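Side-chain contacts in nitroreductase family protein (Sphingopyxis sp., PDB 7DP1), which reduces nitro groups of dinitroaniline herbicides, using FMN as its bound cofactor and NADPH as the probable source of electrons: residues I40-P45 / Q51-T56; L138-S143 / G155-S160. The protein carries 1 engineered substitution. All coordinates share one frame; numbering follows the deposited sequence.

How the contacts relate
Contacts 1 and 2 lie in series along the chain, with their centres about 7 Å apart and on the same side of the chain's centre. Contact 1 joins segment 40-45, on helix 31-41, to segment 51-56, on strand 54-59. Contact 2 (138-143 with 155-160) packs helix 148-167 on strand 136-143. The two strands are neighbours in one antiparallel sheet, and backbone pairs Q54 with H141 and T56 with F139 join the contacts directly. The indole rings of W53 and W157 stack between them. P45 and M156 reach the same FMN, which residues of the second subunit also bind, so both contacts back a cofactor site at the dimer interface.

Contact 1 of 2, residues I40-P45 / Q51-T56; sequences IAQRAP and QPWQAT. With FMN (flavin mononucleotide), chain D.
Q42 meets both Q51 and W53 through its side-chain amide, from within the type I beta turn A41 to A44. Its CG lies anti to the backbone N (chi1 -163°), and a bend at chi2 brings the amide across to the second segment. OE1 takes the indole N-H of W53, with NE1 to OE1 at 2.8 Å. The acceptor lies in the indole plane, but NE1 sits above the carbonyl plane of Q42. The other end of the amide, NE2, donates to Q51 OE1 at 2.9 Å in a nearly straight bond (170°). NE2 also donates to a water, which in turn donates to the carbonyl oxygens of Q51 and W53. Q51 OE1 takes a further bond from V220 N of the second subunit.

A44 follows, its CB 3.9 Å from W53 CH2. Its carbonyl oxygen, and that of P45, lie at the same ring edge. P45 has its CB directed away from 51-56 and 3.3 Å from FMN O3'. As in other dimeric nitroreductases, this FMN sits between the subunits.

Without the amide, as with an alanine here, the W53 N-H would probably lose its acceptor, and Q51 OE1 and the water a donor. The amide uses both its ends, one to accept and one to donate. These bonds fix its rotation and tie segment 40-45, which borders the cofactor, to segment 51-56.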
loop_
_atom_site.group_PDB
_atom_site.type_symbol
_atom_site.label_atom_id
_atom_site.label_comp_id
_atom_site.label_asym_id
_atom_site.label_seq_id
_atom_site.Cartn_x
_atom_site.Cartn_y
_atom_site.Cartn_z
ATOM N N ILE A 40 -8.685 4.132 -13.042
ATOM C CA ILE A 40 -7.245 3.902 -13.246
ATOM C C ILE A 40 -6.604 3.304 -12.004
ATOM O O ILE A 40 -5.768 2.399 -12.107
ATOM C CB ILE A 40 -6.499 5.194 -13.608
ATOM C CG1 ILE A 40 -7.166 5.904 -14.795
ATOM C CG2 ILE A 40 -5.064 4.866 -13.952
ATOM C CD1 ILE A 40 -6.509 7.213 -15.162
ATOM N N ALA A 41 -6.996 3.786 -10.824
ATOM C CA ALA A 41 -6.455 3.253 -9.568
ATOM C C ALA A 41 -6.789 1.773 -9.393
ATOM O O ALA A 41 -6.089 1.041 -8.712
ATOM C CB ALA A 41 -6.990 4.046 -8.373
ATOM N N GLN A 42 -7.880 1.336 -10.010
ATOM C CA GLN A 42 -8.286 -0.057 -9.901
ATOM C C GLN A 42 -7.230 -0.956 -10.560
ATOM O O GLN A 42 -7.203 -2.156 -10.315
ATOM C CB GLN A 42 -9.663 -0.278 -10.535
ATOM C CG GLN A 42 -10.363 -1.594 -10.122
ATOM C CD GLN A 42 -10.751 -1.631 -8.630
ATOM O OE1 GLN A 42 -10.869 -0.582 -7.968
ATOM N NE2 GLN A 42 -10.952 -2.848 -8.097
ATOM N N ARG A 43 -6.346 -0.377 -11.374
ATOM C CA ARG A 43 -5.267 -1.181 -11.978
ATOM C C ARG A 43 -4.181 -1.518 -10.976
ATOM O O ARG A 43 -3.185 -2.148 -11.322
ATOM C CB ARG A 43 -4.624 -0.463 -13.168
ATOM C CG ARG A 43 -5.618 -0.120 -14.298
ATOM C CD ARG A 43 -6.403 -1.340 -14.779
ATOM N NE ARG A 43 -5.536 -2.454 -15.152
ATOM C CZ ARG A 43 -5.956 -3.564 -15.748
ATOM N NH1 ARG A 43 -7.226 -3.677 -16.114
ATOM N NH2 ARG A 43 -5.092 -4.538 -16.028
ATOM N N ALA A 44 -4.361 -1.099 -9.732
ATOM C CA ALA A 44 -3.435 -1.519 -8.689
ATOM C C ALA A 44 -3.439 -3.035 -8.588
ATOM O O ALA A 44 -4.471 -3.685 -8.836
ATOM C CB ALA A 44 -3.804 -0.887 -7.321
ATOM N N PRO A 45 -2.271 -3.615 -8.265
ATOM C CA PRO A 45 -2.240 -5.071 -8.111
ATOM C C PRO A 45 -2.765 -5.479 -6.756
ATOM O O PRO A 45 -2.908 -4.652 -5.845
ATOM C CB PRO A 45 -0.747 -5.407 -8.243
ATOM C CG PRO A 45 -0.089 -4.224 -7.604
ATOM C CD PRO A 45 -0.969 -3.006 -7.951
ATOM N N GLN A 51 -8.423 -7.646 -5.224
ATOM C CA GLN A 51 -8.918 -6.269 -5.190
ATOM C C GLN A 51 -9.783 -6.005 -3.936
ATOM O O GLN A 51 -10.949 -5.644 -4.051
ATOM C CB GLN A 51 -9.747 -5.954 -6.450
ATOM C CG GLN A 51 -8.966 -6.109 -7.764
ATOM C CD GLN A 51 -9.882 -6.302 -8.956
ATOM O OE1 GLN A 51 -10.448 -5.341 -9.495
ATOM N NE2 GLN A 51 -10.081 -7.555 -9.339
ATOM N N PRO A 52 -9.212 -6.196 -2.746
ATOM C CA PRO A 52 -10.044 -6.206 -1.530
ATOM C C PRO A 52 -10.542 -4.826 -1.073
ATOM O O PRO A 52 -11.377 -4.777 -0.166
ATOM C CB PRO A 52 -9.112 -6.838 -0.486
ATOM C CG PRO A 52 -7.710 -6.406 -0.947
ATOM C CD PRO A 52 -7.776 -6.391 -2.460
ATOM N N TRP A 53 -10.062 -3.742 -1.682
ATOM C CA TRP A 53 -10.458 -2.398 -1.283
ATOM C C TRP A 53 -11.908 -2.022 -1.620
ATOM O O TRP A 53 -12.419 -2.331 -2.697
ATOM C CB TRP A 53 -9.518 -1.354 -1.900
ATOM C CG TRP A 53 -9.285 -1.477 -3.361
ATOM C CD1 TRP A 53 -10.022 -0.914 -4.366
ATOM C CD2 TRP A 53 -8.224 -2.204 -3.999
ATOM N NE1 TRP A 53 -9.490 -1.250 -5.585
ATOM C CE2 TRP A 53 -8.388 -2.044 -5.388
ATOM C CE3 TRP A 53 -7.148 -2.975 -3.524
ATOM C CZ2 TRP A 53 -7.524 -2.638 -6.319
ATOM C CZ3 TRP A 53 -6.274 -3.550 -4.450
ATOM C CH2 TRP A 53 -6.473 -3.381 -5.832
ATOM N N GLN A 54 -12.548 -1.328 -0.695
ATOM C CA GLN A 54 -13.893 -0.776 -0.929
ATOM C C GLN A 54 -13.916 0.641 -0.397
ATOM O O GLN A 54 -13.329 0.917 0.643
ATOM C CB GLN A 54 -14.975 -1.616 -0.248
ATOM C CG GLN A 54 -15.271 -2.930 -0.941
ATOM C CD GLN A 54 -16.251 -3.787 -0.161
ATOM O OE1 GLN A 54 -15.863 -4.718 0.544
ATOM N NE2 GLN A 54 -17.527 -3.458 -0.266
ATOM N N ALA A 55 -14.602 1.541 -1.078
ATOM C CA ALA A 55 -14.567 2.920 -0.625
ATOM C C ALA A 55 -15.926 3.564 -0.640
ATOM O O ALA A 55 -16.696 3.393 -1.575
ATOM C CB ALA A 55 -13.603 3.737 -1.472
ATOM N N THR A 56 -16.198 4.325 0.411
ATOM C CA THR A 56 -17.370 5.168 0.467
ATOM C C THR A 56 -16.943 6.633 0.407
ATOM O O THR A 56 -16.308 7.154 1.328
ATOM C CB THR A 56 -18.183 4.888 1.724
ATOM O OG1 THR A 56 -18.596 3.517 1.687
ATOM C CG2 THR A 56 -19.425 5.800 1.793
HETATM N N1 FMN D . 1.579 -13.372 -8.644
HETATM C C2 FMN D . 2.146 -14.617 -8.741
HETATM O O2 FMN D . 2.161 -15.177 -9.830
HETATM N N3 FMN D . 2.708 -15.225 -7.635
HETATM C C4 FMN D . 2.722 -14.602 -6.406
HETATM O O4 FMN D . 3.249 -15.183 -5.439
HETATM C C4A FMN D . 2.136 -13.333 -6.304
HETATM N N5 FMN D . 2.104 -12.654 -5.108
HETATM C C5A FMN D . 1.559 -11.389 -5.033
HETATM C C6 FMN D . 1.560 -10.720 -3.823
HETATM C C7 FMN D . 1.006 -9.448 -3.739
HETATM C C7M FMN D . 1.034 -8.724 -2.429
HETATM C C8 FMN D . 0.447 -8.846 -4.858
HETATM C C8M FMN D . -0.111 -7.450 -4.771
HETATM C C9 FMN D . 0.446 -9.518 -6.070
HETATM C C9A FMN D . 1.011 -10.789 -6.159
HETATM N N10 FMN D . 1.014 -11.482 -7.359
HETATM C C10 FMN D . 1.575 -12.731 -7.428
HETATM C "C1'" FMN D . 0.446 -10.884 -8.618
HETATM C "C2'" FMN D . -1.079 -10.888 -8.636
HETATM O "O2'" FMN D . -1.566 -12.158 -8.993
HETATM C "C3'" FMN D . -1.517 -9.834 -9.654
HETATM O "O3'" FMN D . -1.129 -8.553 -9.206
HETATM C "C4'" FMN D . -3.018 -9.825 -9.936
HETATM O "O4'" FMN D . -3.338 -11.050 -10.570
HETATM C "C5'" FMN D . -3.295 -8.683 -10.913
HETATM O "O5'" FMN D . -2.497 -8.854 -12.087
HETATM P P FMN D . -1.505 -7.679 -12.605
HETATM O O1P FMN D . -0.711 -8.285 -13.749
HETATM O O2P FMN D . -2.236 -6.464 -13.104
HETATM O O3P FMN D . -0.676 -7.230 -11.429
HETATM O O HOH W 1 -12.129 -3.614 -5.398
#

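Contact 2 of 2, residues L138-S143 / G155-S160. With FMN (flavin mononucleotide), chain D.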
loop_
_atom_site.group_PDB
_atom_site.type_symbol
_atom_site.label_atom_id
_atom_site.label_comp_id
_atom_site.label_asym_id
_atom_site.label_seq_id
_atom_site.Cartn_x
_atom_site.Cartn_y
_atom_site.Cartn_z
ATOM N N LEU A 138 -13.017 10.284 1.511
ATOM C CA LEU A 138 -13.104 8.871 1.127
ATOM C C LEU A 138 -12.807 8.002 2.318
ATOM O O LEU A 138 -11.739 8.118 2.935
ATOM C CB LEU A 138 -12.120 8.550 -0.002
ATOM C CG LEU A 138 -11.977 7.097 -0.457
ATOM C CD1 LEU A 138 -11.725 7.051 -1.943
ATOM C CD2 LEU A 138 -10.828 6.405 0.266
ATOM N N PHE A 139 -13.707 7.075 2.590
ATOM C CA PHE A 139 -13.484 6.110 3.649
ATOM C C PHE A 139 -13.194 4.765 3.022
ATOM O O PHE A 139 -14.036 4.188 2.307
ATOM C CB PHE A 139 -14.684 6.026 4.580
ATOM C CG PHE A 139 -14.847 7.231 5.454
ATOM C CD1 PHE A 139 -14.003 7.432 6.528
ATOM C CD2 PHE A 139 -15.850 8.162 5.203
ATOM C CE1 PHE A 139 -14.142 8.553 7.346
ATOM C CE2 PHE A 139 -15.999 9.278 6.003
ATOM C CZ PHE A 139 -15.148 9.476 7.096
ATOM N N LEU A 140 -11.986 4.285 3.285
ATOM C CA LEU A 140 -11.497 3.037 2.710
ATOM C C LEU A 140 -11.753 1.918 3.677
ATOM O O LEU A 140 -11.319 1.976 4.827
ATOM C CB LEU A 140 -9.994 3.155 2.366
ATOM C CG LEU A 140 -9.190 1.901 1.993
ATOM C CD1 LEU A 140 -9.875 1.100 0.910
ATOM C CD2 LEU A 140 -7.751 2.303 1.549
ATOM N N HIS A 141 -12.498 0.913 3.234
ATOM C CA HIS A 141 -12.812 -0.195 4.115
ATOM C C HIS A 141 -12.806 -1.518 3.370
ATOM O O HIS A 141 -12.666 -1.543 2.141
ATOM C CB HIS A 141 -14.157 0.025 4.775
ATOM C CG HIS A 141 -15.266 0.275 3.798
ATOM N ND1 HIS A 141 -16.087 -0.720 3.354
ATOM C CD2 HIS A 141 -15.678 1.424 3.208
ATOM C CE1 HIS A 141 -16.984 -0.203 2.506
ATOM N NE2 HIS A 141 -16.752 1.084 2.406
ATOM N N CYS A 142 -12.943 -2.610 4.117
ATOM C CA CYS A 142 -12.936 -3.942 3.523
ATOM C C CYS A 142 -13.646 -4.932 4.433
ATOM O O CYS A 142 -13.976 -4.626 5.585
ATOM C CB CYS A 142 -11.499 -4.419 3.252
ATOM S SG CYS A 142 -10.477 -4.600 4.778
ATOM N N SER A 143 -13.880 -6.126 3.911
ATOM C CA SER A 143 -14.474 -7.180 4.715
ATOM C C SER A 143 -13.550 -7.557 5.861
ATOM O O SER A 143 -12.333 -7.535 5.700
ATOM C CB SER A 143 -14.764 -8.415 3.869
ATOM O OG SER A 143 -15.113 -9.495 4.715
ATOM N N GLY A 155 -3.255 -0.558 0.667
ATOM C CA GLY A 155 -2.233 0.490 0.595
ATOM C C GLY A 155 -1.811 0.717 -0.843
ATOM O O GLY A 155 -1.652 1.847 -1.308
ATOM N N MET A 156 -1.664 -0.376 -1.571
ATOM C CA MET A 156 -1.264 -0.289 -2.975
ATOM C C MET A 156 -2.287 0.536 -3.721
ATOM O O MET A 156 -1.936 1.435 -4.488
ATOM C CB MET A 156 -1.123 -1.682 -3.581
ATOM C CG MET A 156 0.073 -2.468 -3.014
ATOM S SD MET A 156 0.028 -4.166 -3.616
ATOM C CE MET A 156 0.985 -4.938 -2.290
ATOM N N TRP A 157 -3.557 0.235 -3.488
ATOM C CA TRP A 157 -4.646 1.013 -4.117
ATOM C C TRP A 157 -4.654 2.464 -3.671
ATOM O O TRP A 157 -4.708 3.384 -4.487
ATOM C CB TRP A 157 -5.997 0.397 -3.810
ATOM C CG TRP A 157 -7.152 1.156 -4.394
ATOM C CD1 TRP A 157 -7.599 1.084 -5.677
ATOM C CD2 TRP A 157 -8.037 2.077 -3.712
ATOM N NE1 TRP A 157 -8.706 1.890 -5.845
ATOM C CE2 TRP A 157 -8.993 2.516 -4.661
ATOM C CE3 TRP A 157 -8.101 2.580 -2.409
ATOM C CZ2 TRP A 157 -10.025 3.441 -4.347
ATOM C CZ3 TRP A 157 -9.120 3.504 -2.096
ATOM C CH2 TRP A 157 -10.063 3.923 -3.069
ATOM N N LEU A 158 -4.599 2.666 -2.362
ATOM C CA LEU A 158 -4.642 4.010 -1.809
ATOM C C LEU A 158 -3.535 4.895 -2.354
ATOM O O LEU A 158 -3.773 6.046 -2.714
ATOM C CB LEU A 158 -4.546 3.963 -0.272
ATOM C CG LEU A 158 -4.860 5.323 0.346
ATOM C CD1 LEU A 158 -6.320 5.712 0.054
ATOM C CD2 LEU A 158 -4.581 5.325 1.835
ATOM N N GLN A 159 -2.296 4.383 -2.374
ATOM C CA GLN A 159 -1.204 5.163 -2.956
ATOM C C GLN A 159 -1.444 5.434 -4.447
ATOM O O GLN A 159 -1.062 6.475 -4.969
ATOM C CB GLN A 159 0.145 4.449 -2.763
ATOM C CG GLN A 159 1.335 5.109 -3.468
ATOM C CD GLN A 159 1.772 6.414 -2.809
ATOM O OE1 GLN A 159 0.982 7.099 -2.121
ATOM N NE2 GLN A 159 3.032 6.772 -3.015
ATOM N N SER A 160 -2.057 4.492 -5.151
ATOM C CA SER A 160 -2.430 4.788 -6.542
ATOM C C SER A 160 -3.337 6.013 -6.605
ATOM O O SER A 160 -3.111 6.943 -7.412
ATOM C CB SER A 160 -3.112 3.583 -7.182
ATOM O OG SER A 160 -2.212 2.484 -7.207
HETATM N N1 FMN D . 1.579 -13.372 -8.644
HETATM C C2 FMN D . 2.146 -14.617 -8.741
HETATM O O2 FMN D . 2.161 -15.177 -9.830
HETATM N N3 FMN D . 2.708 -15.225 -7.635
HETATM C C4 FMN D . 2.722 -14.602 -6.406
HETATM O O4 FMN D . 3.249 -15.183 -5.439
HETATM C C4A FMN D . 2.136 -13.333 -6.304
HETATM N N5 FMN D . 2.104 -12.654 -5.108
HETATM C C5A FMN D . 1.559 -11.389 -5.033
HETATM C C6 FMN D . 1.560 -10.720 -3.823
HETATM C C7 FMN D . 1.006 -9.448 -3.739
HETATM C C7M FMN D . 1.034 -8.724 -2.429
HETATM C C8 FMN D . 0.447 -8.846 -4.858
HETATM C C8M FMN D . -0.111 -7.450 -4.771
HETATM C C9 FMN D . 0.446 -9.518 -6.070
HETATM C C9A FMN D . 1.011 -10.789 -6.159
HETATM N N10 FMN D . 1.014 -11.482 -7.359
HETATM C C10 FMN D . 1.575 -12.731 -7.428
HETATM C "C1'" FMN D . 0.446 -10.884 -8.618
HETATM C "C2'" FMN D . -1.079 -10.888 -8.636
HETATM O "O2'" FMN D . -1.566 -12.158 -8.993
HETATM C "C3'" FMN D . -1.517 -9.834 -9.654
HETATM O "O3'" FMN D . -1.129 -8.553 -9.206
HETATM C "C4'" FMN D . -3.018 -9.825 -9.936
HETATM O "O4'" FMN D . -3.338 -11.050 -10.570
HETATM C "C5'" FMN D . -3.295 -8.683 -10.913
HETATM O "O5'" FMN D . -2.497 -8.854 -12.087
HETATM P P FMN D . -1.505 -7.679 -12.605
HETATM O O1P FMN D . -0.711 -8.285 -13.749
HETATM O O2P FMN D . -2.236 -6.464 -13.104
HETATM O O3P FMN D . -0.676 -7.230 -11.429
#
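L138, L140, W157 and L158 form a buried apolar contact between a strand and a helix, with helix 148-167 lying against one face of the antiparallel sheet. As in the nitroreductase family, this helix lies between the sheet and a flavin site at the dimer interface. The axes of 138-143 and 155-160 run nearly antiparallel, at 160°, and approach to 10.7 Å. No hydrogen bond crosses, and the side chains alone bridge the gap.

W157 carries most of the helix side. With chi1 at 179° its indole reaches out from the helix, six-membered end toward the strand. L138 comes from the opposite direction and places CD1 at the ring edge, near its plane, 3.7 Å from W157 CH2. L140 slides past the same end of the ring and meets it obliquely, with CD1 3.9 Å from W157 CZ3. Its CD2 touches the indole too, at W157 CE3, and also reaches L158 CD1 at 4.0 Å. Both methyls of L140 thus pack on W157, and one is shared with L158.

M156 does not touch the strand. Its SD comes within 3.5 Å of FMN C8M, a methyl of the isoalloxazine ring. One turn on, S160 OG donates to M156 O at 2.9 Å, and S160 N bonds the same oxygen from the opposite face of its plane.

Around these side chains, W157 stacks on W53 and touches F38 and A41 of helix 31-41. L138 packs on A55 and V57 of strand 54-59 and on L201 of strand 195-204. L140 touches F198 of that last strand, while L158 also packs on M156 of the second subunit.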